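Designed helical repeat protein (Synthetic construct, PDB 5CWG) has no known natural function, being a de novo designed helical repeat protein that appears built as a scaffold of stacked helices. Local coordinates at residues A[146-151]-A[190-195]; A[110-115]-A[162-167]. All blocks are in the same frame, centred on the assembly; numbering follows the deposited sequence.

Contact 1: residues A[146-151]-A[190-195]; sequences KRAGIT and KKAEEL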
loop_
_atom_site.group_PDB
_atom_site.type_symbol
_atom_site.label_atom_id
_atom_site.label_comp_id
_atom_site.label_asym_id
_atom_site.label_seq_id
_atom_site.Cartn_x
_atom_site.Cartn_y
_atom_site.Cartn_z
ATOM N N LYS A 146 -7.124 -13.544 -11.831
ATOM C CA LYS A 146 -8.502 -13.555 -12.337
ATOM C C LYS A 146 -8.569 -14.129 -13.739
ATOM O O LYS A 146 -9.432 -14.961 -14.030
ATOM C CB LYS A 146 -9.126 -12.160 -12.269
ATOM C CG LYS A 146 -10.521 -12.030 -12.947
ATOM C CD LYS A 146 -11.607 -12.925 -12.327
ATOM C CE LYS A 146 -12.923 -12.918 -13.108
ATOM N NZ LYS A 146 -12.881 -13.601 -14.474
ATOM N N ARG A 147 -7.686 -13.682 -14.622
ATOM C CA ARG A 147 -7.716 -14.137 -15.995
ATOM C C ARG A 147 -7.547 -15.641 -16.066
ATOM O O ARG A 147 -8.168 -16.283 -16.904
ATOM C CB ARG A 147 -6.646 -13.432 -16.846
ATOM C CG ARG A 147 -7.000 -12.038 -17.248
ATOM C CD ARG A 147 -5.828 -11.304 -17.908
ATOM N NE ARG A 147 -5.087 -12.113 -18.879
ATOM C CZ ARG A 147 -5.492 -12.360 -20.120
ATOM N NH1 ARG A 147 -6.638 -11.878 -20.555
ATOM N NH2 ARG A 147 -4.748 -13.098 -20.931
ATOM N N ALA A 148 -6.693 -16.196 -15.205
ATOM C CA ALA A 148 -6.389 -17.625 -15.209
ATOM C C ALA A 148 -7.392 -18.445 -14.410
ATOM O O ALA A 148 -7.265 -19.669 -14.391
ATOM C CB ALA A 148 -4.980 -17.863 -14.668
ATOM N N GLY A 149 -8.351 -17.803 -13.757
ATOM C CA GLY A 149 -9.333 -18.517 -12.953
ATOM C C GLY A 149 -8.743 -19.066 -11.668
ATOM O O GLY A 149 -9.259 -20.051 -11.135
ATOM N N ILE A 150 -7.697 -18.426 -11.153
ATOM C CA ILE A 150 -7.092 -18.865 -9.897
ATOM C C ILE A 150 -7.880 -18.265 -8.756
ATOM O O ILE A 150 -7.886 -17.053 -8.550
ATOM C CB ILE A 150 -5.607 -18.424 -9.809
ATOM C CG1 ILE A 150 -4.795 -19.100 -10.922
ATOM C CG2 ILE A 150 -5.030 -18.707 -8.423
ATOM C CD1 ILE A 150 -3.362 -18.546 -11.118
ATOM N N THR A 151 -8.532 -19.144 -8.013
ATOM C CA THR A 151 -9.392 -18.758 -6.907
ATOM C C THR A 151 -8.716 -19.009 -5.551
ATOM O O THR A 151 -9.221 -18.592 -4.510
ATOM C CB THR A 151 -10.713 -19.527 -6.964
ATOM O OG1 THR A 151 -10.427 -20.921 -7.138
ATOM C CG2 THR A 151 -11.575 -19.034 -8.139
ATOM N N LYS A 190 3.409 -14.738 -16.170
ATOM C CA LYS A 190 3.775 -15.735 -17.160
ATOM C C LYS A 190 3.313 -17.126 -16.750
ATOM O O LYS A 190 2.792 -17.873 -17.581
ATOM C CB LYS A 190 5.274 -15.723 -17.407
ATOM C CG LYS A 190 5.742 -14.524 -18.181
ATOM C CD LYS A 190 7.259 -14.488 -18.215
ATOM C CE LYS A 190 7.792 -13.227 -18.867
ATOM N NZ LYS A 190 9.278 -13.185 -18.773
ATOM N N LYS A 191 3.495 -17.473 -15.473
ATOM C CA LYS A 191 3.082 -18.787 -14.993
ATOM C C LYS A 191 1.556 -18.950 -14.950
ATOM O O LYS A 191 1.014 -20.017 -15.274
ATOM C CB LYS A 191 3.744 -19.081 -13.650
ATOM C CG LYS A 191 5.228 -19.417 -13.835
ATOM C CD LYS A 191 5.914 -19.908 -12.570
ATOM C CE LYS A 191 7.268 -20.538 -12.912
ATOM N NZ LYS A 191 8.115 -20.713 -11.715
ATOM N N ALA A 192 0.860 -17.895 -14.565
ATOM C CA ALA A 192 -0.599 -17.939 -14.544
ATOM C C ALA A 192 -1.159 -18.140 -15.948
ATOM O O ALA A 192 -2.093 -18.920 -16.147
ATOM C CB ALA A 192 -1.148 -16.662 -13.944
ATOM N N GLU A 193 -0.595 -17.428 -16.919
ATOM C CA GLU A 193 -1.068 -17.503 -18.300
ATOM C C GLU A 193 -0.813 -18.878 -18.890
ATOM O O GLU A 193 -1.598 -19.387 -19.688
ATOM C CB GLU A 193 -0.378 -16.441 -19.147
ATOM C CG GLU A 193 -0.798 -15.042 -18.797
ATOM C CD GLU A 193 -0.374 -14.024 -19.823
ATOM O OE1 GLU A 193 0.456 -14.367 -20.695
ATOM O OE2 GLU A 193 -0.890 -12.882 -19.765
ATOM N N GLU A 194 0.313 -19.466 -18.505
ATOM C CA GLU A 194 0.671 -20.799 -18.944
ATOM C C GLU A 194 -0.339 -21.801 -18.399
ATOM O O GLU A 194 -0.775 -22.716 -19.105
ATOM C CB GLU A 194 2.084 -21.106 -18.455
ATOM C CG GLU A 194 2.398 -22.560 -18.223
ATOM C CD GLU A 194 3.790 -22.736 -17.673
ATOM O OE1 GLU A 194 3.964 -23.571 -16.763
ATOM O OE2 GLU A 194 4.710 -22.026 -18.136
ATOM N N LEU A 195 -0.717 -21.611 -17.142
ATOM C CA LEU A 195 -1.721 -22.447 -16.499
ATOM C C LEU A 195 -3.070 -22.290 -17.197
ATOM O O LEU A 195 -3.741 -23.276 -17.524
ATOM C CB LEU A 195 -1.856 -22.054 -15.030
ATOM C CG LEU A 195 -2.586 -23.058 -14.143
ATOM C CD1 LEU A 195 -1.672 -24.228 -13.818
ATOM C CD2 LEU A 195 -3.080 -22.384 -12.875
#

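Contact 2: residues A[110-115]-A[162-167]; sequences IRLIKE and EIRKRV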
loop_
_atom_site.group_PDB
_atom_site.type_symbol
_atom_site.label_atom_id
_atom_site.label_comp_id
_atom_site.label_asym_id
_atom_site.label_seq_id
_atom_site.Cartn_x
_atom_site.Cartn_y
_atom_site.Cartn_z
ATOM N N ILE A 110 -0.806 -4.750 1.213
ATOM C CA ILE A 110 -0.538 -3.527 1.957
ATOM C C ILE A 110 0.850 -3.543 2.577
ATOM O O ILE A 110 1.562 -2.549 2.555
ATOM C CB ILE A 110 -1.653 -3.239 2.989
ATOM C CG1 ILE A 110 -2.985 -3.021 2.253
ATOM C CG2 ILE A 110 -1.306 -2.059 3.860
ATOM C CD1 ILE A 110 -4.212 -3.189 3.166
ATOM N N ARG A 111 1.247 -4.684 3.119
ATOM C CA ARG A 111 2.579 -4.832 3.671
ATOM C C ARG A 111 3.651 -4.594 2.597
ATOM O O ARG A 111 4.673 -3.952 2.854
ATOM C CB ARG A 111 2.759 -6.220 4.291
ATOM C CG ARG A 111 3.920 -6.278 5.244
ATOM C CD ARG A 111 4.256 -7.658 5.756
ATOM N NE ARG A 111 3.138 -8.509 6.087
ATOM C CZ ARG A 111 3.266 -9.814 6.314
ATOM N NH1 ARG A 111 4.465 -10.388 6.272
ATOM N NH2 ARG A 111 2.205 -10.549 6.594
ATOM N N LEU A 112 3.426 -5.104 1.396
ATOM C CA LEU A 112 4.347 -4.887 0.300
ATOM C C LEU A 112 4.494 -3.397 0.001
ATOM O O LEU A 112 5.601 -2.894 -0.178
ATOM C CB LEU A 112 3.885 -5.646 -0.940
ATOM C CG LEU A 112 4.701 -5.387 -2.207
ATOM C CD1 LEU A 112 6.137 -5.907 -2.074
ATOM C CD2 LEU A 112 4.001 -5.999 -3.412
ATOM N N ILE A 113 3.404 -2.657 -0.055
ATOM C CA ILE A 113 3.528 -1.227 -0.276
ATOM C C ILE A 113 4.367 -0.576 0.798
ATOM O O ILE A 113 5.268 0.212 0.503
ATOM C CB ILE A 113 2.148 -0.536 -0.330
ATOM C CG1 ILE A 113 1.395 -1.001 -1.542
ATOM C CG2 ILE A 113 2.286 0.992 -0.352
ATOM C CD1 ILE A 113 -0.057 -0.690 -1.484
ATOM N N LYS A 114 4.068 -0.892 2.048
ATOM C CA LYS A 114 4.803 -0.300 3.157
ATOM C C LYS A 114 6.296 -0.581 3.034
ATOM O O LYS A 114 7.129 0.308 3.248
ATOM C CB LYS A 114 4.276 -0.849 4.472
ATOM C CG LYS A 114 4.953 -0.282 5.706
ATOM C CD LYS A 114 6.199 -1.057 6.146
ATOM C CE LYS A 114 5.885 -2.468 6.618
ATOM N NZ LYS A 114 4.974 -2.482 7.792
ATOM N N GLU A 115 6.645 -1.817 2.704
ATOM C CA GLU A 115 8.042 -2.198 2.626
ATOM C C GLU A 115 8.767 -1.491 1.473
ATOM O O GLU A 115 9.898 -0.991 1.628
ATOM C CB GLU A 115 8.145 -3.710 2.535
ATOM C CG GLU A 115 7.694 -4.363 3.840
ATOM C CD GLU A 115 7.497 -5.859 3.772
ATOM O OE1 GLU A 115 7.375 -6.450 2.681
ATOM O OE2 GLU A 115 7.464 -6.461 4.867
ATOM N N GLU A 162 6.432 -14.010 -2.826
ATOM C CA GLU A 162 7.581 -14.090 -3.706
ATOM C C GLU A 162 8.050 -12.680 -4.089
ATOM O O GLU A 162 9.246 -12.412 -4.152
ATOM C CB GLU A 162 7.276 -14.977 -4.916
ATOM C CG GLU A 162 8.299 -14.928 -6.011
ATOM C CD GLU A 162 9.639 -15.548 -5.647
ATOM O OE1 GLU A 162 9.757 -16.265 -4.617
ATOM O OE2 GLU A 162 10.585 -15.315 -6.434
ATOM N N ILE A 163 7.113 -11.769 -4.339
ATOM C CA ILE A 163 7.488 -10.379 -4.585
ATOM C C ILE A 163 8.252 -9.825 -3.371
ATOM O O ILE A 163 9.299 -9.194 -3.527
ATOM C CB ILE A 163 6.270 -9.507 -4.923
ATOM C CG1 ILE A 163 5.582 -10.033 -6.171
ATOM C CG2 ILE A 163 6.713 -8.066 -5.114
ATOM C CD1 ILE A 163 4.201 -9.390 -6.398
ATOM N N ARG A 164 7.713 -10.035 -2.175
ATOM C CA ARG A 164 8.367 -9.573 -0.967
ATOM C C ARG A 164 9.775 -10.161 -0.831
ATOM O O ARG A 164 10.708 -9.457 -0.460
ATOM C CB ARG A 164 7.527 -9.931 0.257
ATOM C CG ARG A 164 6.260 -9.136 0.386
ATOM C CD ARG A 164 5.494 -9.494 1.635
ATOM N NE ARG A 164 6.224 -9.038 2.829
ATOM C CZ ARG A 164 6.466 -9.741 3.925
ATOM N NH1 ARG A 164 6.015 -10.981 4.032
ATOM N NH2 ARG A 164 7.151 -9.180 4.921
ATOM N N LYS A 165 9.926 -11.438 -1.163
ATOM C CA LYS A 165 11.206 -12.112 -1.054
ATOM C C LYS A 165 12.232 -11.529 -2.028
ATOM O O LYS A 165 13.425 -11.388 -1.714
ATOM C CB LYS A 165 11.026 -13.595 -1.343
ATOM C CG LYS A 165 12.267 -14.412 -1.192
ATOM C CD LYS A 165 12.013 -15.844 -1.618
ATOM C CE LYS A 165 13.294 -16.663 -1.624
ATOM N NZ LYS A 165 13.021 -18.111 -1.874
ATOM N N ARG A 166 11.789 -11.178 -3.226
ATOM C CA ARG A 166 12.682 -10.569 -4.195
ATOM C C ARG A 166 13.044 -9.135 -3.835
ATOM O O ARG A 166 14.188 -8.697 -4.030
ATOM C CB ARG A 166 12.067 -10.651 -5.582
ATOM C CG ARG A 166 11.856 -12.086 -6.079
ATOM C CD ARG A 166 13.112 -12.754 -6.680
ATOM N NE ARG A 166 14.123 -13.177 -5.714
ATOM C CZ ARG A 166 14.094 -14.310 -5.013
ATOM N NH1 ARG A 166 13.086 -15.161 -5.128
ATOM N NH2 ARG A 166 15.088 -14.595 -4.181
ATOM N N VAL A 167 12.111 -8.397 -3.268
ATOM C CA VAL A 167 12.382 -7.067 -2.767
ATOM C C VAL A 167 13.407 -7.120 -1.627
ATOM O O VAL A 167 14.356 -6.328 -1.588
ATOM C CB VAL A 167 11.079 -6.397 -2.300
ATOM C CG1 VAL A 167 11.355 -5.192 -1.400
ATOM C CG2 VAL A 167 10.236 -6.009 -3.516
#

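Contact 1: residues A[146-151]-A[190-195]
A148 and A192 bring the two helix ends together: their CA atoms lie 5.8 Å apart and their methyls meet CB to CB at 4.1 Å. With no longer side chain between them, the A148 methyl also comes down on the helix backbone opposite, where CB lies 3.4 Å from the carbonyl O of A192. I150 adds the second half of the tight part. Its CG1 branch lies beside the backbone N and anti to the carbonyl carbon (chi1 -63°), which carries CD1 across to the A192 methyl at 4.1 Å. The A192 CB is thus touched by both A148 and I150. L195 extends the apolar patch at its exposed edge, crossing I150 at about a right angle, with its CD2 4.2 Å from I150 CG1.

The other flank is loose. R147 NH2 stands 4.0 Å from E193 OE2, too far for a salt bridge, and the guanidinium and carboxylate planes are turned 66° apart; E193 instead pairs with R189 on its own helix. No hydrogen bond joins the two segments.

G149, with positive phi, closes helix 127-148 in a Schellman motif, and the chain turns there to bring I150 back over the helix end. I150 also rests on A145, and A192 on A144, so the last turns of helix 177-195 pack beside the C-terminal end of helix 127-148.

Contact 2: residues A[110-115]-A[162-167]
This is a side-by-side packing of two nearly parallel helices, 103-123 and 153-173, partly buried, its centre about 10 Å from the centre of the chain. The short segments run 15° apart with their axes 10.4 Å from each other, a spacing bridged by long side chains. On the buried side L112 reaches over with both methyls: CD1 and CD2 each come to 3.8 Å from I163 CG2. The L112 CG is anti to its own backbone nitrogen (chi1 174°), and from there CD1 also approaches V167 CG2 and the aliphatic CG of R164.

In this designed helical repeat protein, helix 153-173 lies next but one in the chain after helix 103-123, and I163 and V167 also touch helix 177-195. Towards the surface, R164 grips E115 side-on. R164 NE gives an almost straight bond to E115 OE1 (2.8 Å). R164 NH2 bonds to the syn lone pair of E115 OE2 at 2.7 Å, and the carboxylate and guanidinium planes are within 25°. R111 comes over one face of that guanidinium, its CD 3.3 Å above the plane and offset toward the rim. R111 NH1 lies only 2.8 Å from R164 NH1, but both are donors and no hydrogen bond forms; E107 pairs with R111 and E161 with R164, which probably eases the like charges. A leucine in place of R164 would probably leave E115 without its two-bond partner and R111 without the flat group beneath it.

How the contacts relate
Coming from the N terminus, the chain first meets contact 2 at 110-115 in helix 103-123, then runs through helix 127-148 to its C-terminal end and the turn that follows, 146-151, the first half of contact 1. Helix 153-173 follows, and its segment 162-167 closes a loop of 46 intervening residues back onto helix 103-123. Only then does helix 177-195 bring 190-195 to 146-151, closing the second loop across 38 residues. The two loops therefore cross. Each joins a helix to the next but one: contact 2 ties 103-123 to 153-173, contact 1 ties 127-148 to 177-195. Their centres are 21 Å apart and they do not touch, the nearest atoms being about 8 Å apart.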